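Old Yellow Enzyme (Pichia, PDB 6AGZ) reduces the carbon-carbon double bond of enone compounds asymmetrically, using a bound flavin mononucleotide that is probably recharged by a nicotinamide cofactor. Local coordinates at residues K121-E125 / H126-F130; A135-S139 / E140-K144; E222-D225 / L226-A230. All blocks are in the same frame, centred on the assembly; numbering follows the deposited sequence.

Contact 1: K121-E125 / H126-F130; sequences KLLKE and HGLPF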
loop_
_atom_site.group_PDB
_atom_site.type_symbol
_atom_site.label_atom_id
_atom_site.label_comp_id
_atom_site.label_asym_id
_atom_site.label_seq_id
_atom_site.Cartn_x
_atom_site.Cartn_y
_atom_site.Cartn_z
ATOM N N LYS A 121 -33.781 8.505 -15.147
ATOM C CA LYS A 121 -34.880 9.092 -15.905
ATOM C C LYS A 121 -34.362 9.880 -17.104
ATOM O O LYS A 121 -34.887 9.754 -18.215
ATOM C CB LYS A 121 -35.723 9.982 -14.991
ATOM C CG LYS A 121 -36.825 10.763 -15.691
ATOM C CD LYS A 121 -37.555 11.662 -14.701
ATOM C CE LYS A 121 -38.524 12.605 -15.397
ATOM N NZ LYS A 121 -39.689 11.894 -15.996
ATOM N N LEU A 122 -33.328 10.696 -16.893
ATOM C CA LEU A 122 -32.754 11.475 -17.988
ATOM C C LEU A 122 -32.160 10.562 -19.056
ATOM O O LEU A 122 -32.387 10.758 -20.258
ATOM C CB LEU A 122 -31.698 12.433 -17.434
ATOM C CG LEU A 122 -31.047 13.433 -18.389
ATOM C CD1 LEU A 122 -32.093 14.339 -19.016
ATOM C CD2 LEU A 122 -30.008 14.253 -17.645
ATOM N N LEU A 123 -31.391 9.553 -18.630
ATOM C CA LEU A 123 -30.863 8.559 -19.560
ATOM C C LEU A 123 -31.982 7.918 -20.370
ATOM O O LEU A 123 -31.874 7.764 -21.593
ATOM C CB LEU A 123 -30.083 7.486 -18.797
ATOM C CG LEU A 123 -28.669 7.798 -18.308
ATOM C CD1 LEU A 123 -28.131 6.627 -17.500
ATOM C CD2 LEU A 123 -27.753 8.106 -19.480
ATOM N N LYS A 124 -33.067 7.529 -19.694
ATOM C CA LYS A 124 -34.208 6.935 -20.384
ATOM C C LYS A 124 -34.778 7.890 -21.426
ATOM O O LYS A 124 -35.041 7.498 -22.569
ATOM C CB LYS A 124 -35.281 6.542 -19.370
ATOM C CG LYS A 124 -36.584 6.075 -19.995
ATOM C CD LYS A 124 -36.747 4.572 -19.869
ATOM C CE LYS A 124 -38.125 4.126 -20.331
ATOM N NZ LYS A 124 -38.288 2.650 -20.243
ATOM N N GLU A 125 -34.972 9.155 -21.045
ATOM C CA GLU A 125 -35.488 10.147 -21.980
ATOM C C GLU A 125 -34.550 10.373 -23.156
ATOM O O GLU A 125 -35.002 10.810 -24.219
ATOM C CB GLU A 125 -35.752 11.465 -21.253
ATOM C CG GLU A 125 -36.837 11.370 -20.196
ATOM C CD GLU A 125 -36.961 12.635 -19.374
ATOM O OE1 GLU A 125 -36.147 13.561 -19.575
ATOM O OE2 GLU A 125 -37.874 12.702 -18.525
ATOM N N HIS A 126 -33.259 10.090 -22.993
ATOM C CA HIS A 126 -32.333 10.092 -24.116
ATOM C C HIS A 126 -32.144 8.705 -24.721
ATOM O O HIS A 126 -31.214 8.507 -25.510
ATOM C CB HIS A 126 -30.985 10.675 -23.689
ATOM C CG HIS A 126 -31.012 12.157 -23.482
ATOM N ND1 HIS A 126 -31.467 12.738 -22.318
ATOM C CD2 HIS A 126 -30.653 13.178 -24.296
ATOM C CE1 HIS A 126 -31.380 14.053 -22.420
ATOM N NE2 HIS A 126 -30.888 14.346 -23.611
ATOM N N GLY A 127 -33.002 7.749 -24.370
ATOM C CA GLY A 127 -32.956 6.431 -24.976
ATOM C C GLY A 127 -31.744 5.604 -24.614
ATOM O O GLY A 127 -31.304 4.777 -25.419
ATOM N N LEU A 128 -31.194 5.795 -23.417
ATOM C CA LEU A 128 -29.963 5.135 -23.026
ATOM C C LEU A 128 -30.183 4.246 -21.807
ATOM O O LEU A 128 -30.980 4.578 -20.924
ATOM C CB LEU A 128 -28.868 6.162 -22.716
ATOM C CG LEU A 128 -28.425 7.023 -23.900
ATOM C CD1 LEU A 128 -27.714 8.275 -23.416
ATOM C CD2 LEU A 128 -27.529 6.222 -24.832
ATOM N N PRO A 129 -29.494 3.112 -21.734
ATOM C CA PRO A 129 -29.612 2.238 -20.565
ATOM C C PRO A 129 -28.817 2.774 -19.379
ATOM O O PRO A 129 -28.082 3.757 -19.468
ATOM C CB PRO A 129 -29.036 0.908 -21.061
ATOM C CG PRO A 129 -28.085 1.298 -22.141
ATOM C CD PRO A 129 -28.696 2.497 -22.809
ATOM N N PHE A 130 -28.986 2.089 -18.252
ATOM C CA PHE A 130 -28.384 2.454 -16.973
ATOM C C PHE A 130 -27.365 1.373 -16.630
ATOM O O PHE A 130 -27.740 0.263 -16.241
ATOM C CB PHE A 130 -29.473 2.584 -15.909
ATOM C CG PHE A 130 -29.000 3.142 -14.600
ATOM C CD1 PHE A 130 -28.143 4.230 -14.555
ATOM C CD2 PHE A 130 -29.449 2.598 -13.409
ATOM C CE1 PHE A 130 -27.724 4.746 -13.342
ATOM C CE2 PHE A 130 -29.036 3.109 -12.196
ATOM C CZ PHE A 130 -28.175 4.185 -12.162
#

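Contact 2: A135-S139 / E140-K144; sequences ALYFS and EESKK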
loop_
_atom_site.group_PDB
_atom_site.type_symbol
_atom_site.label_atom_id
_atom_site.label_comp_id
_atom_site.label_asym_id
_atom_site.label_seq_id
_atom_site.Cartn_x
_atom_site.Cartn_y
_atom_site.Cartn_z
ATOM N N ALA A 135 -25.003 -5.504 -11.690
ATOM C CA ALA A 135 -26.374 -5.013 -11.543
ATOM C C ALA A 135 -26.669 -4.766 -10.063
ATOM O O ALA A 135 -27.416 -5.492 -9.402
ATOM C CB ALA A 135 -27.363 -5.994 -12.158
ATOM N N LEU A 136 -26.061 -3.701 -9.544
ATOM C CA LEU A 136 -26.187 -3.325 -8.146
ATOM C C LEU A 136 -26.334 -1.815 -8.043
ATOM O O LEU A 136 -25.713 -1.071 -8.806
ATOM C CB LEU A 136 -24.973 -3.783 -7.326
ATOM C CG LEU A 136 -24.635 -5.275 -7.319
ATOM C CD1 LEU A 136 -23.317 -5.508 -6.603
ATOM C CD2 LEU A 136 -25.749 -6.080 -6.667
ATOM N N TYR A 137 -27.162 -1.372 -7.103
ATOM C CA TYR A 137 -27.339 0.042 -6.813
ATOM C C TYR A 137 -26.522 0.420 -5.585
ATOM O O TYR A 137 -26.241 -0.418 -4.725
ATOM C CB TYR A 137 -28.815 0.372 -6.578
ATOM C CG TYR A 137 -29.726 -0.019 -7.720
ATOM C CD1 TYR A 137 -29.963 0.854 -8.774
ATOM C CD2 TYR A 137 -30.353 -1.258 -7.743
ATOM C CE1 TYR A 137 -30.795 0.502 -9.819
ATOM C CE2 TYR A 137 -31.188 -1.619 -8.783
ATOM C CZ TYR A 137 -31.407 -0.734 -9.819
ATOM O OH TYR A 137 -32.236 -1.088 -10.859
ATOM N N PHE A 138 -26.133 1.694 -5.508
ATOM C CA PHE A 138 -25.398 2.148 -4.334
ATOM C C PHE A 138 -26.311 2.519 -3.172
ATOM O O PHE A 138 -25.814 2.722 -2.060
ATOM C CB PHE A 138 -24.477 3.329 -4.686
ATOM C CG PHE A 138 -25.199 4.587 -5.103
ATOM C CD1 PHE A 138 -25.694 5.473 -4.156
ATOM C CD2 PHE A 138 -25.337 4.908 -6.443
ATOM C CE1 PHE A 138 -26.342 6.633 -4.539
ATOM C CE2 PHE A 138 -25.983 6.068 -6.832
ATOM C CZ PHE A 138 -26.486 6.932 -5.879
ATOM N N SER A 139 -27.620 2.604 -3.397
ATOM C CA SER A 139 -28.557 2.932 -2.331
ATOM C C SER A 139 -29.948 2.470 -2.734
ATOM O O SER A 139 -30.254 2.325 -3.920
ATOM C CB SER A 139 -28.558 4.434 -2.025
ATOM O OG SER A 139 -29.080 5.176 -3.114
ATOM N N GLU A 140 -30.788 2.238 -1.721
ATOM C CA GLU A 140 -32.184 1.903 -1.980
ATOM C C GLU A 140 -32.918 3.060 -2.642
ATOM O O GLU A 140 -33.847 2.841 -3.428
ATOM C CB GLU A 140 -32.882 1.509 -0.677
ATOM C CG GLU A 140 -32.377 0.211 -0.065
ATOM C CD GLU A 140 -32.822 -1.012 -0.841
ATOM O OE1 GLU A 140 -33.844 -0.926 -1.556
ATOM O OE2 GLU A 140 -32.151 -2.061 -0.738
ATOM N N GLU A 141 -32.522 4.297 -2.329
ATOM C CA GLU A 141 -33.098 5.463 -2.987
ATOM C C GLU A 141 -32.869 5.410 -4.493
ATOM O O GLU A 141 -33.803 5.585 -5.286
ATOM C CB GLU A 141 -32.500 6.736 -2.386
ATOM C CG GLU A 141 -33.033 8.035 -2.967
ATOM C CD GLU A 141 -32.378 9.256 -2.347
ATOM O OE1 GLU A 141 -32.272 9.310 -1.103
ATOM O OE2 GLU A 141 -31.967 10.162 -3.102
ATOM N N SER A 142 -31.622 5.163 -4.904
ATOM C CA SER A 142 -31.313 5.058 -6.325
ATOM C C SER A 142 -32.030 3.875 -6.964
ATOM O O SER A 142 -32.465 3.953 -8.118
ATOM C CB SER A 142 -29.801 4.940 -6.524
ATOM O OG SER A 142 -29.481 4.709 -7.884
ATOM N N LYS A 143 -32.166 2.770 -6.226
ATOM C CA LYS A 143 -32.868 1.605 -6.755
ATOM C C LYS A 143 -34.330 1.930 -7.034
ATOM O O LYS A 143 -34.860 1.602 -8.103
ATOM C CB LYS A 143 -32.747 0.434 -5.778
ATOM C CG LYS A 143 -33.552 -0.797 -6.166
ATOM C CD LYS A 143 -33.154 -1.995 -5.315
ATOM C CE LYS A 143 -33.954 -3.234 -5.684
ATOM N NZ LYS A 143 -35.399 -3.083 -5.355
ATOM N N LYS A 144 -34.997 2.584 -6.080
ATOM C CA LYS A 144 -36.383 2.991 -6.288
ATOM C C LYS A 144 -36.494 3.984 -7.439
ATOM O O LYS A 144 -37.449 3.933 -8.225
ATOM C CB LYS A 144 -36.947 3.595 -5.001
ATOM C CG LYS A 144 -38.444 3.869 -5.029
ATOM C CD LYS A 144 -39.224 2.724 -4.402
ATOM C CE LYS A 144 -40.694 3.074 -4.233
ATOM N NZ LYS A 144 -41.439 2.998 -5.520
HETATM O O HOH W 1 -27.251 3.079 -8.011
#

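Contact 3: E222-D225 / L226-A230; sequences EVID and LVIEA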
loop_
_atom_site.group_PDB
_atom_site.type_symbol
_atom_site.label_atom_id
_atom_site.label_comp_id
_atom_site.label_asym_id
_atom_site.label_seq_id
_atom_site.Cartn_x
_atom_site.Cartn_y
_atom_site.Cartn_z
ATOM N N GLU A 222 -6.774 -0.210 -19.283
ATOM C CA GLU A 222 -6.975 -0.311 -20.726
ATOM C C GLU A 222 -7.383 1.034 -21.318
ATOM O O GLU A 222 -6.880 1.431 -22.379
ATOM C CB GLU A 222 -8.018 -1.385 -21.039
ATOM C CG GLU A 222 -7.548 -2.802 -20.732
ATOM C CD GLU A 222 -8.580 -3.860 -21.079
ATOM O OE1 GLU A 222 -9.764 -3.509 -21.261
ATOM O OE2 GLU A 222 -8.204 -5.048 -21.169
ATOM N N VAL A 223 -8.286 1.749 -20.642
ATOM C CA VAL A 223 -8.643 3.099 -21.074
ATOM C C VAL A 223 -7.408 3.990 -21.097
ATOM O O VAL A 223 -7.174 4.736 -22.056
ATOM C CB VAL A 223 -9.742 3.681 -20.165
ATOM C CG1 VAL A 223 -9.934 5.164 -20.450
ATOM C CG2 VAL A 223 -11.048 2.927 -20.361
ATOM N N ILE A 224 -6.596 3.919 -20.038
ATOM C CA ILE A 224 -5.387 4.736 -19.959
ATOM C C ILE A 224 -4.447 4.420 -21.115
ATOM O O ILE A 224 -3.883 5.326 -21.737
ATOM C CB ILE A 224 -4.691 4.535 -18.600
ATOM C CG1 ILE A 224 -5.564 5.067 -17.463
ATOM C CG2 ILE A 224 -3.336 5.223 -18.587
ATOM C CD1 ILE A 224 -5.942 6.517 -17.615
ATOM N N ASP A 225 -4.267 3.134 -21.425
ATOM C CA ASP A 225 -3.344 2.761 -22.493
ATOM C C ASP A 225 -3.845 3.235 -23.852
ATOM O O ASP A 225 -3.068 3.763 -24.656
ATOM C CB ASP A 225 -3.129 1.247 -22.496
ATOM C CG ASP A 225 -2.371 0.766 -21.273
ATOM O OD1 ASP A 225 -1.687 1.593 -20.635
ATOM O OD2 ASP A 225 -2.457 -0.439 -20.953
ATOM N N LEU A 226 -5.143 3.061 -24.124
ATOM C CA LEU A 226 -5.687 3.522 -25.397
ATOM C C LEU A 226 -5.582 5.038 -25.531
ATOM O O LEU A 226 -5.229 5.553 -26.601
ATOM C CB LEU A 226 -7.137 3.062 -25.545
ATOM C CG LEU A 226 -7.332 1.600 -25.951
ATOM C CD1 LEU A 226 -8.776 1.169 -25.753
ATOM C CD2 LEU A 226 -6.906 1.390 -27.396
ATOM N N VAL A 227 -5.873 5.770 -24.452
ATOM C CA VAL A 227 -5.799 7.228 -24.505
ATOM C C VAL A 227 -4.355 7.690 -24.671
ATOM O O VAL A 227 -4.077 8.647 -25.403
ATOM C CB VAL A 227 -6.460 7.840 -23.255
ATOM C CG1 VAL A 227 -6.193 9.334 -23.181
ATOM C CG2 VAL A 227 -7.957 7.576 -23.270
ATOM N N ILE A 228 -3.414 7.019 -24.001
ATOM C CA ILE A 228 -2.001 7.353 -24.161
ATOM C C ILE A 228 -1.564 7.128 -25.601
ATOM O O ILE A 228 -0.856 7.957 -26.189
ATOM C CB ILE A 228 -1.137 6.541 -23.177
ATOM C CG1 ILE A 228 -1.284 7.083 -21.754
ATOM C CG2 ILE A 228 0.326 6.560 -23.598
ATOM C CD1 ILE A 228 -0.491 6.302 -20.728
ATOM N N GLU A 229 -1.981 6.007 -26.196
ATOM C CA GLU A 229 -1.682 5.776 -27.605
ATOM C C GLU A 229 -2.324 6.837 -28.490
ATOM O O GLU A 229 -1.768 7.196 -29.534
ATOM C CB GLU A 229 -2.144 4.376 -28.015
ATOM C CG GLU A 229 -2.053 4.096 -29.508
ATOM C CD GLU A 229 -2.224 2.627 -29.841
ATOM O OE1 GLU A 229 -1.249 2.010 -30.318
ATOM O OE2 GLU A 229 -3.329 2.089 -29.619
ATOM N N ALA A 230 -3.477 7.371 -28.079
ATOM C CA ALA A 230 -4.172 8.350 -28.908
ATOM C C ALA A 230 -3.483 9.710 -28.868
ATOM O O ALA A 230 -3.185 10.295 -29.917
ATOM C CB ALA A 230 -5.629 8.471 -28.461
#

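Contact 1: K121-E125 / H126-F130
L128 N reaches back to L123 O at 2.8 Å and G127 N to K124 O at 2.7 Å, the paired bonds of a Schellman motif that ends helix 120-125. The chain leaves helical geometry at H126, and G127, the C-prime residue, turns it with a positive phi of 69°, a value that glycine adopts without the strain a side chain would bring. Beyond it the backbone doubles back, so that L128 comes to lie beside L123, and P129 leads into strand 130-132.

L122 O, one turn before the end, is held twice by the same residue. H126 N donates to it in the last regular helical bond, and H126 ND1 adds a second bond of 3.0 Å that is nearly straight at 163°. The imidazole meets this oxygen exactly in its own ring plane, but stands above the plane of the L122 carbonyl. A histidine suits the place because a ring N-H can reach back to a carbonyl one turn earlier and add a second bond to it. L122 runs alongside the ring in the same direction, its CD1 3.5 Å from H126 CE1. At the outer side of the helix, K121 NZ forms a salt bridge with E125 OE2, one turn on, its hydrogen bond weak.

The buried side is apolar. L123 crosses L128 at about a right angle; its CG lies anti to the carbonyl carbon (chi1 -78°), and the branch there gives each neighbour a methyl: CD2 rests 3.9 Å from L128 CB, while CD1 reaches F130 CD1 at 3.8 Å.

Contact 2: A135-S139 / E140-K144
S139 O accepts the N-H of K143 at 3.0 Å (153°), the bond that starts the ladder of helix 140-148. S139 OG takes the N-H of S142 at 3.1 Å in a nearly straight capping bond (165°), which makes S139 the N-cap residue of the helix. The hydroxyl stands between its backbone N and carbonyl carbon (chi1 67°), which turns it back over the first helical turn, where peptide N-H groups lack a carbonyl from a preceding turn. Serine suits an N-cap because its short side chain carries an acceptor that can reach this N-H.

S142 is tied back to the loop by its own hydroxyl. A water donates to S142 OG at 2.8 Å and accepts from F138 N, bridging helix and loop, while S142 CB sits over one face of the F138 ring, displaced toward the rim.

The Y137 ring is covered on one face by K143. K143 CA lies over the centre of the ring, 3.6 Å from the centroid, a CH-pi contact, and K143 CB and CG continue across the same face toward CD2 and CE2. The lysine crosses the tyrosine at about a right angle; its NZ goes on to a salt bridge with E147. Replacing Y137 by an alanine is likely to leave the K143 methylenes without the ring face they lie on, and V153 N without the hydroxyl it now bonds.

Through that bond the loop following strand 130-132 is joined to strand 153-155, which pairs with 130-132 and follows helix 140-148, while the F138 side chain touches R116 in another loop.

Contact 3: E222-D225 / L226-A230
E222 to A230 form a stretch of helix 218-231, in which L226 N bonds to E222 O, V227 N to V223 O, I228 N to I224 O and E229 N to D225 O at 2.9 to 3.0 Å. Apolar side chains four residues apart pack in the same rhythm. I224 and I228 cross obliquely, I224 CG2 meeting I228 CD1 at 3.7 Å; the extended outer torsion of I228 (chi2 178°) carries that methyl back toward its neighbour. One residue earlier, V223 CG1 and V227 CG2 approach more loosely, at 4.2 Å. These beta-branched residues suit a buried helix face, offering compact hydrocarbon close to the backbone: I224 and V227 touch strand 183-187, V227 and I228 touch V236 of strand 236-240, and V223 lies on Y168 of helix 158-179.

L226 packs on V169 of the same helix. E222 OE1 bonds Y209 OH and pairs with K165, whereas D225 OD1 forms a salt bridge with R272, in helix 258-274, tying the helix to both neighbours. An outer helix packed on the parallel strands and linked to the helices next to it is characteristic of the TIM barrel, in which it spans the crossover from strand 183-187 to strand 236-240.

Contacts 1 and 2 meet where F130 CE2 packs 3.9 Å from Y137 CE1; both lie in the excursion between barrel strands 106-112 and 183-187, contact 1 running into the short strand 130-132 and contact 2 following it. Contact 1 ends a helix and is partly buried, whereas contact 2 begins one at the surface, so the first caps carbonyls with N-H groups and the second caps an N-H with a hydroxyl. Contact 3, about 17 Å from contact 1 between nearest atoms, belongs to the barrel itself: a helix interior with no cap, I224, V227 and I228 packed on the strands and V223 on a neighbouring helix, E222 and D225 bonded to neighbouring helices and a loop.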